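PDB 4OM9: serine protease pet from Escherichia coli, which is a secreted autotransporter enterotoxin of enteroaggregative strains, a serine protease that probably cleaves the host cytoskeletal protein alpha-fodrin. Local coordinates for residues 684-696 with 705-717. Numbering follows the deposited sequence.
Sequences TIHKGANVTASSS and SGGDLTLTGATES
Val691 and Leu709 face each other across two parallel strands, 690-693 and 708-712, stacked as successive coils of the right-handed beta-helix that forms the stalk of autotransporter passenger domains. The strand axes approach to 4.8 Å, at 10° to each other, and the main chain satisfies itself in the zigzag of a parallel pair. Asp708 N donates to Ala689 O, Val691 N to Asp708 O at 2.9 Å, Thr710 N to Val691 O at 2.8 Å and Ala693 N to Thr710 O, all nearly straight. Val691 thus spends both its N-H and its carbonyl on the next coil.

One face earlier, where Ile685 ends its strand beside Ser705, Gly706 N donates to Ile685 O at 2.8 Å; the register then shifts by two residues before Asn690 pairs with Asp708. Between the two sets of bonds the 684-696 chain makes a type II turn, His686 to Ala689, with Gly688 at the position whose positive phi suits glycine. Gly707 is also apt: a beta carbon there would collide with the carbonyl oxygens of His686 and Ala689.

Inside the coil, apolar side chains fill the core. With CG anti to the backbone N (chi1 177°), Leu709 lays CD1 against both Ile685 CD1 and Val691 CG1, while Ala693 is small enough to take Leu711 CD2 on its methyl. On the outer face, Thr692 and Thr710 lie side by side, beta-branched residues suited to an extended strand, and Asp708 OD1 finds a weak bond to Asn740 in the following coil.

Thr712 O accepts a hydrogen bond from Tyr727 OH, a residue of strand 725-729, and Thr712 OG1 donates to Gly713 O at 2.9 Å. Glu716 is poorly ordered, which makes one last link less certain: a water 2.9 Å from Ser694 OG donates to Glu716 OE1, 3.1 Å away.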
loop_
_atom_site.group_PDB
_atom_site.type_symbol
_atom_site.label_atom_id
_atom_site.label_comp_id
_atom_site.label_asym_id
_atom_site.label_seq_id
_atom_site.Cartn_x
_atom_site.Cartn_y
_atom_site.Cartn_z
ATOM N N THR A 684 17.225 -3.171 18.592
ATOM C CA THR A 684 17.976 -4.189 17.865
ATOM C C THR A 684 17.802 -4.063 16.363
ATOM O O THR A 684 16.705 -4.220 15.841
ATOM C CB THR A 684 17.577 -5.611 18.294
ATOM O OG1 THR A 684 17.902 -5.798 19.677
ATOM C CG2 THR A 684 18.347 -6.642 17.474
ATOM N N ILE A 685 18.907 -3.784 15.677
ATOM C CA ILE A 685 18.920 -3.646 14.222
ATOM C C ILE A 685 19.475 -4.916 13.607
ATOM O O ILE A 685 20.658 -5.204 13.752
ATOM C CB ILE A 685 19.749 -2.427 13.798
ATOM C CG1 ILE A 685 19.142 -1.168 14.434
ATOM C CG2 ILE A 685 19.812 -2.318 12.302
ATOM C CD1 ILE A 685 19.824 0.128 14.066
ATOM N N HIS A 686 18.615 -5.695 12.955
ATOM C CA HIS A 686 19.008 -7.010 12.441
ATOM C C HIS A 686 19.720 -6.941 11.094
ATOM O O HIS A 686 19.701 -5.914 10.416
ATOM C CB HIS A 686 17.795 -7.931 12.292
ATOM C CG HIS A 686 17.128 -8.289 13.585
ATOM N ND1 HIS A 686 17.555 -9.327 14.380
ATOM C CD2 HIS A 686 16.039 -7.762 14.200
ATOM C CE1 HIS A 686 16.767 -9.422 15.440
ATOM N NE2 HIS A 686 15.839 -8.487 15.351
ATOM N N LYS A 687 20.327 -8.063 10.716
ATOM C CA LYS A 687 21.029 -8.190 9.444
ATOM C C LYS A 687 20.077 -7.948 8.280
ATOM O O LYS A 687 18.996 -8.544 8.207
ATOM C CB LYS A 687 21.677 -9.572 9.329
ATOM C CG LYS A 687 22.437 -9.821 8.032
ATOM C CD LYS A 687 23.315 -11.070 8.148
ATOM C CE LYS A 687 24.038 -11.397 6.844
ATOM N NZ LYS A 687 25.036 -10.358 6.471
ATOM N N GLY A 688 20.478 -7.054 7.382
ATOM C CA GLY A 688 19.641 -6.698 6.256
ATOM C C GLY A 688 18.799 -5.436 6.399
ATOM O O GLY A 688 18.017 -5.119 5.498
ATOM N N ALA A 689 18.958 -4.709 7.506
ATOM C CA ALA A 689 18.256 -3.440 7.689
ATOM C C ALA A 689 19.155 -2.235 7.389
ATOM O O ALA A 689 20.372 -2.298 7.565
ATOM C CB ALA A 689 17.702 -3.339 9.110
ATOM N N ASN A 690 18.538 -1.149 6.926
ATOM C CA ASN A 690 19.210 0.134 6.716
ATOM C C ASN A 690 18.590 1.213 7.583
ATOM O O ASN A 690 17.471 1.669 7.332
ATOM C CB ASN A 690 19.140 0.582 5.252
ATOM C CG ASN A 690 19.740 -0.416 4.307
ATOM O OD1 ASN A 690 20.456 -1.328 4.721
ATOM N ND2 ASN A 690 19.466 -0.244 3.015
ATOM N N VAL A 691 19.319 1.622 8.606
ATOM C CA VAL A 691 18.846 2.634 9.514
ATOM C C VAL A 691 19.711 3.881 9.429
ATOM O O VAL A 691 20.920 3.846 9.692
ATOM C CB VAL A 691 18.813 2.089 10.953
ATOM C CG1 VAL A 691 18.136 3.077 11.914
ATOM C CG2 VAL A 691 18.092 0.749 10.963
ATOM N N THR A 692 19.087 4.983 9.039
ATOM C CA THR A 692 19.740 6.281 9.021
ATOM C C THR A 692 19.029 7.218 9.989
ATOM O O THR A 692 17.815 7.429 9.891
ATOM C CB THR A 692 19.737 6.908 7.613
ATOM O OG1 THR A 692 20.070 5.911 6.635
ATOM C CG2 THR A 692 20.725 8.059 7.538
ATOM N N ALA A 693 19.781 7.776 10.929
ATOM C CA ALA A 693 19.213 8.703 11.897
ATOM C C ALA A 693 19.814 10.097 11.733
ATOM O O ALA A 693 20.896 10.372 12.238
ATOM C CB ALA A 693 19.431 8.189 13.307
ATOM N N SER A 694 19.107 10.971 11.029
ATOM C CA SER A 694 19.594 12.314 10.742
ATOM C C SER A 694 19.180 13.268 11.845
ATOM O O SER A 694 19.430 14.474 11.789
ATOM C CB SER A 694 19.064 12.801 9.392
ATOM O OG SER A 694 19.384 11.881 8.361
ATOM N N SER A 695 18.532 12.704 12.851
ATOM C CA SER A 695 17.992 13.474 13.954
ATOM C C SER A 695 18.521 12.878 15.247
ATOM O O SER A 695 18.780 11.675 15.306
ATOM C CB SER A 695 16.454 13.456 13.908
ATOM O OG SER A 695 15.887 14.232 14.946
ATOM N N SER A 696 18.685 13.706 16.272
ATOM C CA SER A 696 19.233 13.253 17.556
ATOM C C SER A 696 18.598 11.968 18.099
ATOM O O SER A 696 17.376 11.802 18.064
ATOM C CB SER A 696 19.078 14.350 18.611
ATOM O OG SER A 696 20.062 15.355 18.488
ATOM N N SER A 705 23.327 -3.998 16.468
ATOM C CA SER A 705 23.177 -3.822 15.025
ATOM C C SER A 705 24.052 -4.738 14.163
ATOM O O SER A 705 25.277 -4.708 14.234
ATOM C CB SER A 705 23.456 -2.363 14.652
ATOM O OG SER A 705 23.472 -2.185 13.244
ATOM N N GLY A 706 23.387 -5.539 13.337
ATOM C CA GLY A 706 24.036 -6.444 12.412
ATOM C C GLY A 706 23.741 -6.012 10.992
ATOM O O GLY A 706 23.974 -6.764 10.043
ATOM N N GLY A 707 23.224 -4.793 10.853
ATOM C CA GLY A 707 22.927 -4.219 9.551
ATOM C C GLY A 707 23.720 -2.947 9.312
ATOM O O GLY A 707 24.830 -2.801 9.818
ATOM N N ASP A 708 23.162 -2.032 8.525
ATOM C CA ASP A 708 23.770 -0.719 8.328
ATOM C C ASP A 708 23.120 0.320 9.244
ATOM O O ASP A 708 21.901 0.501 9.238
ATOM C CB ASP A 708 23.655 -0.275 6.872
ATOM C CG ASP A 708 24.364 -1.224 5.904
ATOM O OD1 ASP A 708 24.926 -2.243 6.352
ATOM O OD2 ASP A 708 24.349 -0.955 4.685
ATOM N N LEU A 709 23.947 0.985 10.045
ATOM C CA LEU A 709 23.502 2.084 10.894
ATOM C C LEU A 709 24.336 3.338 10.623
ATOM O O LEU A 709 25.569 3.343 10.763
ATOM C CB LEU A 709 23.578 1.699 12.372
ATOM C CG LEU A 709 23.202 2.791 13.375
ATOM C CD1 LEU A 709 21.718 3.253 13.180
ATOM C CD2 LEU A 709 23.439 2.302 14.781
ATOM N N THR A 710 23.650 4.398 10.222
ATOM C CA THR A 710 24.301 5.646 9.885
ATOM C C THR A 710 23.734 6.789 10.717
ATOM O O THR A 710 22.519 6.954 10.833
ATOM C CB THR A 710 24.140 5.966 8.403
ATOM O OG1 THR A 710 24.586 4.848 7.629
ATOM C CG2 THR A 710 24.957 7.185 8.037
ATOM N N LEU A 711 24.628 7.577 11.297
ATOM C CA LEU A 711 24.236 8.673 12.161
ATOM C C LEU A 711 24.798 9.989 11.626
ATOM O O LEU A 711 26.007 10.123 11.428
ATOM C CB LEU A 711 24.716 8.400 13.580
ATOM C CG LEU A 711 24.396 6.990 14.073
ATOM C CD1 LEU A 711 25.019 6.743 15.440
ATOM C CD2 LEU A 711 22.891 6.796 14.119
ATOM N N THR A 712 23.916 10.948 11.359
ATOM C CA THR A 712 24.309 12.181 10.679
ATOM C C THR A 712 23.594 13.389 11.230
ATOM O O THR A 712 22.515 13.263 11.800
ATOM C CB THR A 712 23.987 12.166 9.171
ATOM O OG1 THR A 712 22.603 12.470 9.000
ATOM C CG2 THR A 712 24.293 10.823 8.525
ATOM N N GLY A 713 24.172 14.566 11.005
ATOM C CA GLY A 713 23.519 15.815 11.350
ATOM C C GLY A 713 22.212 15.966 10.608
ATOM O O GLY A 713 21.953 15.237 9.652
ATOM N N ALA A 714 21.379 16.904 11.044
ATOM C CA ALA A 714 20.127 17.160 10.341
ATOM C C ALA A 714 20.438 17.734 8.965
ATOM O O ALA A 714 20.775 18.907 8.834
ATOM C CB ALA A 714 19.239 18.102 11.134
ATOM N N THR A 715 20.348 16.893 7.941
ATOM C CA THR A 715 20.624 17.328 6.578
ATOM C C THR A 715 19.376 17.954 5.973
ATOM O O THR A 715 19.278 18.125 4.757
ATOM C CB THR A 715 21.115 16.161 5.691
ATOM O OG1 THR A 715 21.496 16.658 4.401
ATOM C CG2 THR A 715 20.028 15.106 5.531
ATOM N N GLU A 716 18.424 18.298 6.836
ATOM C CA GLU A 716 17.182 18.920 6.396
ATOM C C GLU A 716 17.153 20.414 6.728
ATOM O O GLU A 716 18.072 21.151 6.367
ATOM C CB GLU A 716 15.966 18.204 7.014
ATOM C CG GLU A 716 16.169 17.665 8.432
ATOM C CD GLU A 716 16.433 16.162 8.473
ATOM O OE1 GLU A 716 16.717 15.574 7.407
ATOM O OE2 GLU A 716 16.353 15.568 9.574
ATOM N N SER A 717 16.090 20.843 7.409
ATOM C CA SER A 717 15.804 22.260 7.658
ATOM C C SER A 717 15.653 23.048 6.347
ATOM O O SER A 717 14.540 23.424 5.972
ATOM C CB SER A 717 16.883 22.895 8.550
ATOM O OG SER A 717 16.599 22.691 9.928
HETATM O O HOH W 1 16.951 12.496 6.815
#